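Local coordinates for surface glycoprotein (Trypanosoma brucei, PDB 5KLH) that is a surface antigen of the insect-stage parasite whose bilobed ectodomain, the part present here, is thought to act in sensing, at residues S110-R123 and Y133-G147. Residues are numbered along the deposited sequence; the frame is centred on the assembly and turned at random.
Sequences SRKCDCQEKHEQFR and YSTQSSKCRLGEKCG. With SO4 (sulfate ion), chain C.
The imidazole of H119 lies flat on C146: CB of the cysteine sits over the ring centre, 3.4 Å from the centroid and 7° off the normal, with its SG farther out above the same face. At the ring's edge H119 NE2 and Y133 OH share a short hydrogen bond of 2.6 Å, and H119 ND1 meets a water that donates to S138 O, so both nitrogens have a partner and the ring's rotation is fixed. The Y133 ring carries R123 CG over one face and receives F122 CD2 at its edge, 3.6 Å from Y133 CE1. R123 runs out with CG anti to its backbone N (chi1 174°), then bends at chi3 across that ring, turning its guanidinium so that NH1 reaches T135 OG1 at 2.8 Å, in the guanidinium plane. T135 OG1 in turn donates to a sulfate, probably picked up from the crystallisation medium, that Y127 also holds. All this belongs to the small, disulfide-rich lobe far from the chain's centre, where helix 116-128 packs against strands 132-135 and 145-164. Close to the helix start, C115 N donates almost straight to C140 O (2.8 Å), and C115 CB touches C140 SG, one half of the disulfide to C146. D114 OD1 closes an Asx turn on Q116 N, while L142 N bonds to C113 O at 3.3 Å and its side chain lies against C113 SG, which forms a disulfide with C106.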
# COMPACT_ATOMS: atom_id res chain seq x y z
N SER A 110 10.39 21.20 -28.17
CA SER A 110 10.27 21.20 -26.72
C SER A 110 9.17 22.11 -26.19
O SER A 110 8.17 21.64 -25.63
CB SER A 110 11.62 21.59 -26.10
OG SER A 110 11.98 22.92 -26.46
N ARG A 111 9.33 23.40 -26.41
CA ARG A 111 8.42 24.40 -25.87
C ARG A 111 6.99 24.33 -26.43
O ARG A 111 6.06 24.90 -25.85
CB ARG A 111 9.00 25.80 -26.12
CG ARG A 111 10.41 26.00 -25.60
CD ARG A 111 10.59 27.40 -25.01
NE ARG A 111 9.64 27.67 -23.93
CZ ARG A 111 9.95 27.66 -22.63
NH1 ARG A 111 11.19 27.42 -22.24
NH2 ARG A 111 9.01 27.91 -21.72
N LYS A 112 6.81 23.63 -27.54
CA LYS A 112 5.55 23.63 -28.27
C LYS A 112 5.05 22.21 -28.57
O LYS A 112 4.20 21.99 -29.44
CB LYS A 112 5.72 24.43 -29.57
CG LYS A 112 4.44 25.00 -30.14
CD LYS A 112 4.71 25.78 -31.42
CE LYS A 112 3.80 25.30 -32.54
NZ LYS A 112 2.37 25.43 -32.15
N CYS A 113 5.56 21.23 -27.84
CA CYS A 113 5.19 19.84 -28.11
C CYS A 113 3.82 19.48 -27.52
O CYS A 113 3.28 20.21 -26.68
CB CYS A 113 6.27 18.91 -27.56
SG CYS A 113 6.41 19.00 -25.77
N ASP A 114 3.28 18.34 -27.95
CA ASP A 114 2.08 17.78 -27.33
C ASP A 114 2.23 16.27 -27.20
O ASP A 114 3.06 15.66 -27.87
CB ASP A 114 0.82 18.13 -28.14
CG ASP A 114 0.81 17.47 -29.50
OD1 ASP A 114 0.55 16.24 -29.57
OD2 ASP A 114 1.05 18.18 -30.50
N CYS A 115 1.42 15.67 -26.34
CA CYS A 115 1.48 14.23 -26.10
C CYS A 115 0.33 13.45 -26.70
O CYS A 115 -0.05 12.41 -26.15
CB CYS A 115 1.51 13.94 -24.60
SG CYS A 115 2.86 14.67 -23.71
N GLN A 116 -0.24 13.92 -27.80
CA GLN A 116 -1.45 13.29 -28.32
C GLN A 116 -1.30 11.80 -28.59
O GLN A 116 -2.17 11.02 -28.20
CB GLN A 116 -1.91 14.01 -29.59
CG GLN A 116 -2.53 15.36 -29.32
CD GLN A 116 -3.28 15.91 -30.51
OE1 GLN A 116 -4.19 15.26 -31.03
NE2 GLN A 116 -2.90 17.10 -30.95
N GLU A 117 -0.21 11.38 -29.24
CA GLU A 117 -0.07 9.96 -29.55
C GLU A 117 0.02 9.09 -28.30
O GLU A 117 -0.62 8.05 -28.22
CB GLU A 117 1.15 9.70 -30.44
CG GLU A 117 1.36 8.21 -30.72
CD GLU A 117 2.46 7.95 -31.74
OE1 GLU A 117 3.41 8.75 -31.82
OE2 GLU A 117 2.37 6.93 -32.46
N LYS A 118 0.82 9.52 -27.32
CA LYS A 118 0.97 8.77 -26.09
C LYS A 118 -0.32 8.79 -25.27
O LYS A 118 -0.65 7.80 -24.62
CB LYS A 118 2.13 9.31 -25.24
CG LYS A 118 3.50 8.99 -25.81
CD LYS A 118 3.78 7.51 -25.76
CE LYS A 118 5.25 7.25 -26.05
NZ LYS A 118 6.10 8.27 -25.37
N HIS A 119 -1.04 9.91 -25.30
CA HIS A 119 -2.33 10.00 -24.61
C HIS A 119 -3.32 9.01 -25.21
O HIS A 119 -4.00 8.27 -24.49
CB HIS A 119 -2.88 11.42 -24.68
CG HIS A 119 -4.16 11.61 -23.93
ND1 HIS A 119 -5.21 12.35 -24.42
CD2 HIS A 119 -4.56 11.13 -22.72
CE1 HIS A 119 -6.21 12.33 -23.55
NE2 HIS A 119 -5.84 11.60 -22.51
N GLU A 120 -3.38 8.98 -26.54
CA GLU A 120 -4.27 8.07 -27.26
C GLU A 120 -3.99 6.62 -26.88
O GLU A 120 -4.91 5.83 -26.69
CB GLU A 120 -4.11 8.25 -28.77
CG GLU A 120 -4.74 9.53 -29.32
CD GLU A 120 -4.18 9.92 -30.68
OE1 GLU A 120 -3.40 9.12 -31.25
OE2 GLU A 120 -4.50 11.02 -31.17
N GLN A 121 -2.71 6.28 -26.76
CA GLN A 121 -2.31 4.94 -26.36
C GLN A 121 -2.78 4.63 -24.93
O GLN A 121 -3.33 3.56 -24.66
CB GLN A 121 -0.78 4.79 -26.46
CG GLN A 121 -0.28 3.39 -26.21
CD GLN A 121 1.19 3.22 -26.59
OE1 GLN A 121 1.89 4.20 -26.87
NE2 GLN A 121 1.66 1.97 -26.60
N PHE A 122 -2.57 5.60 -24.04
CA PHE A 122 -2.98 5.47 -22.64
C PHE A 122 -4.49 5.29 -22.52
O PHE A 122 -4.97 4.52 -21.69
CB PHE A 122 -2.52 6.70 -21.85
CG PHE A 122 -2.80 6.62 -20.37
CD1 PHE A 122 -1.93 5.96 -19.52
CD2 PHE A 122 -3.93 7.24 -19.83
CE1 PHE A 122 -2.17 5.90 -18.15
CE2 PHE A 122 -4.18 7.18 -18.46
CZ PHE A 122 -3.30 6.51 -17.62
N ARG A 123 -5.24 6.03 -23.34
CA ARG A 123 -6.70 5.94 -23.33
C ARG A 123 -7.15 4.57 -23.83
O ARG A 123 -8.03 3.93 -23.24
CB ARG A 123 -7.30 7.07 -24.17
CG ARG A 123 -8.80 7.01 -24.37
CD ARG A 123 -9.30 8.35 -24.90
NE ARG A 123 -8.62 8.74 -26.14
CZ ARG A 123 -8.55 9.99 -26.60
NH1 ARG A 123 -9.11 11.00 -25.95
NH2 ARG A 123 -7.90 10.23 -27.74
N TYR A 133 -12.73 5.77 -19.45
CA TYR A 133 -11.86 6.91 -19.63
C TYR A 133 -12.62 8.23 -19.64
O TYR A 133 -13.74 8.32 -20.14
CB TYR A 133 -11.04 6.79 -20.92
CG TYR A 133 -9.78 7.61 -20.85
CD1 TYR A 133 -8.67 7.14 -20.16
CD2 TYR A 133 -9.71 8.88 -21.42
CE1 TYR A 133 -7.51 7.89 -20.07
CE2 TYR A 133 -8.56 9.64 -21.33
CZ TYR A 133 -7.46 9.13 -20.65
OH TYR A 133 -6.32 9.89 -20.56
N SER A 134 -12.00 9.25 -19.06
CA SER A 134 -12.52 10.60 -19.13
C SER A 134 -11.47 11.48 -19.79
O SER A 134 -10.39 11.69 -19.22
CB SER A 134 -12.87 11.11 -17.74
OG SER A 134 -13.27 12.46 -17.77
N THR A 135 -11.76 12.00 -20.98
CA THR A 135 -10.82 12.87 -21.68
C THR A 135 -11.03 14.31 -21.23
O THR A 135 -12.16 14.81 -21.22
CB THR A 135 -10.97 12.76 -23.21
OG1 THR A 135 -10.63 11.43 -23.61
CG2 THR A 135 -10.06 13.76 -23.91
N GLN A 136 -9.95 14.97 -20.84
CA GLN A 136 -10.02 16.34 -20.35
C GLN A 136 -9.43 17.34 -21.33
O GLN A 136 -9.93 18.46 -21.45
CB GLN A 136 -9.31 16.45 -19.00
CG GLN A 136 -10.02 15.73 -17.88
CD GLN A 136 -11.37 16.33 -17.57
OE1 GLN A 136 -11.55 17.55 -17.63
NE2 GLN A 136 -12.34 15.48 -17.23
N SER A 137 -8.36 16.94 -22.01
CA SER A 137 -7.75 17.81 -23.01
C SER A 137 -7.33 17.01 -24.22
O SER A 137 -6.43 16.17 -24.13
CB SER A 137 -6.54 18.56 -22.43
OG SER A 137 -5.92 19.33 -23.45
N SER A 138 -7.99 17.26 -25.35
CA SER A 138 -7.70 16.53 -26.57
C SER A 138 -6.36 16.95 -27.18
O SER A 138 -5.61 16.11 -27.67
CB SER A 138 -8.82 16.72 -27.59
OG SER A 138 -10.06 16.35 -27.02
N LYS A 139 -6.07 18.24 -27.14
CA LYS A 139 -4.83 18.74 -27.71
C LYS A 139 -3.63 18.26 -26.89
O LYS A 139 -2.52 18.17 -27.42
CB LYS A 139 -4.85 20.26 -27.79
CG LYS A 139 -5.77 20.77 -28.88
CD LYS A 139 -6.11 22.24 -28.69
CE LYS A 139 -6.41 22.89 -30.03
NZ LYS A 139 -5.27 22.70 -30.97
N CYS A 140 -3.87 17.97 -25.61
CA CYS A 140 -2.87 17.39 -24.70
C CYS A 140 -1.48 18.02 -24.86
O CYS A 140 -0.52 17.32 -25.19
CB CYS A 140 -2.80 15.88 -24.93
SG CYS A 140 -1.97 14.96 -23.63
N ARG A 141 -1.40 19.33 -24.64
CA ARG A 141 -0.14 20.08 -24.76
C ARG A 141 0.74 19.84 -23.55
O ARG A 141 0.25 19.37 -22.52
CB ARG A 141 -0.40 21.59 -24.89
CG ARG A 141 -1.36 22.01 -26.00
CD ARG A 141 -1.42 23.54 -26.07
NE ARG A 141 -2.61 24.04 -26.77
CZ ARG A 141 -2.73 24.09 -28.09
NH1 ARG A 141 -1.76 23.64 -28.88
NH2 ARG A 141 -3.84 24.57 -28.64
N LEU A 142 2.01 20.20 -23.67
CA LEU A 142 2.96 20.07 -22.56
C LEU A 142 2.38 20.65 -21.28
O LEU A 142 1.90 21.78 -21.27
CB LEU A 142 4.27 20.78 -22.91
CG LEU A 142 5.38 20.70 -21.87
CD1 LEU A 142 5.70 19.26 -21.59
CD2 LEU A 142 6.62 21.43 -22.36
N GLY A 143 2.39 19.85 -20.22
CA GLY A 143 1.97 20.32 -18.92
C GLY A 143 0.50 20.10 -18.61
O GLY A 143 0.07 20.28 -17.46
N GLU A 144 -0.28 19.70 -19.61
CA GLU A 144 -1.72 19.49 -19.41
C GLU A 144 -2.05 18.15 -18.77
O GLU A 144 -1.36 17.15 -19.00
CB GLU A 144 -2.48 19.62 -20.74
CG GLU A 144 -2.45 20.99 -21.35
CD GLU A 144 -3.59 21.21 -22.33
OE1 GLU A 144 -3.48 20.75 -23.48
OE2 GLU A 144 -4.59 21.83 -21.94
N LYS A 145 -3.11 18.14 -17.97
CA LYS A 145 -3.72 16.89 -17.53
C LYS A 145 -4.73 16.50 -18.58
O LYS A 145 -5.78 17.14 -18.69
CB LYS A 145 -4.40 17.05 -16.16
CG LYS A 145 -3.51 17.69 -15.10
CD LYS A 145 -2.32 16.81 -14.80
CE LYS A 145 -1.36 17.45 -13.81
NZ LYS A 145 -0.17 16.57 -13.56
N CYS A 146 -4.42 15.48 -19.37
CA CYS A 146 -5.18 15.22 -20.59
C CYS A 146 -6.41 14.35 -20.38
O CYS A 146 -7.39 14.46 -21.12
CB CYS A 146 -4.27 14.59 -21.63
SG CYS A 146 -2.80 15.60 -21.89
N GLY A 147 -6.36 13.49 -19.37
CA GLY A 147 -7.49 12.63 -19.08
C GLY A 147 -7.14 11.64 -18.00
O GLY A 147 -6.02 11.66 -17.48
S SO4 C . -13.37 9.19 -24.42
O1 SO4 C . -13.03 9.86 -25.66
O2 SO4 C . -12.91 7.80 -24.47
O3 SO4 C . -12.74 9.92 -23.32
O4 SO4 C . -14.83 9.19 -24.22
O HOH W 1 -4.95 13.47 -26.98
O HOH W 2 -9.64 13.49 -27.61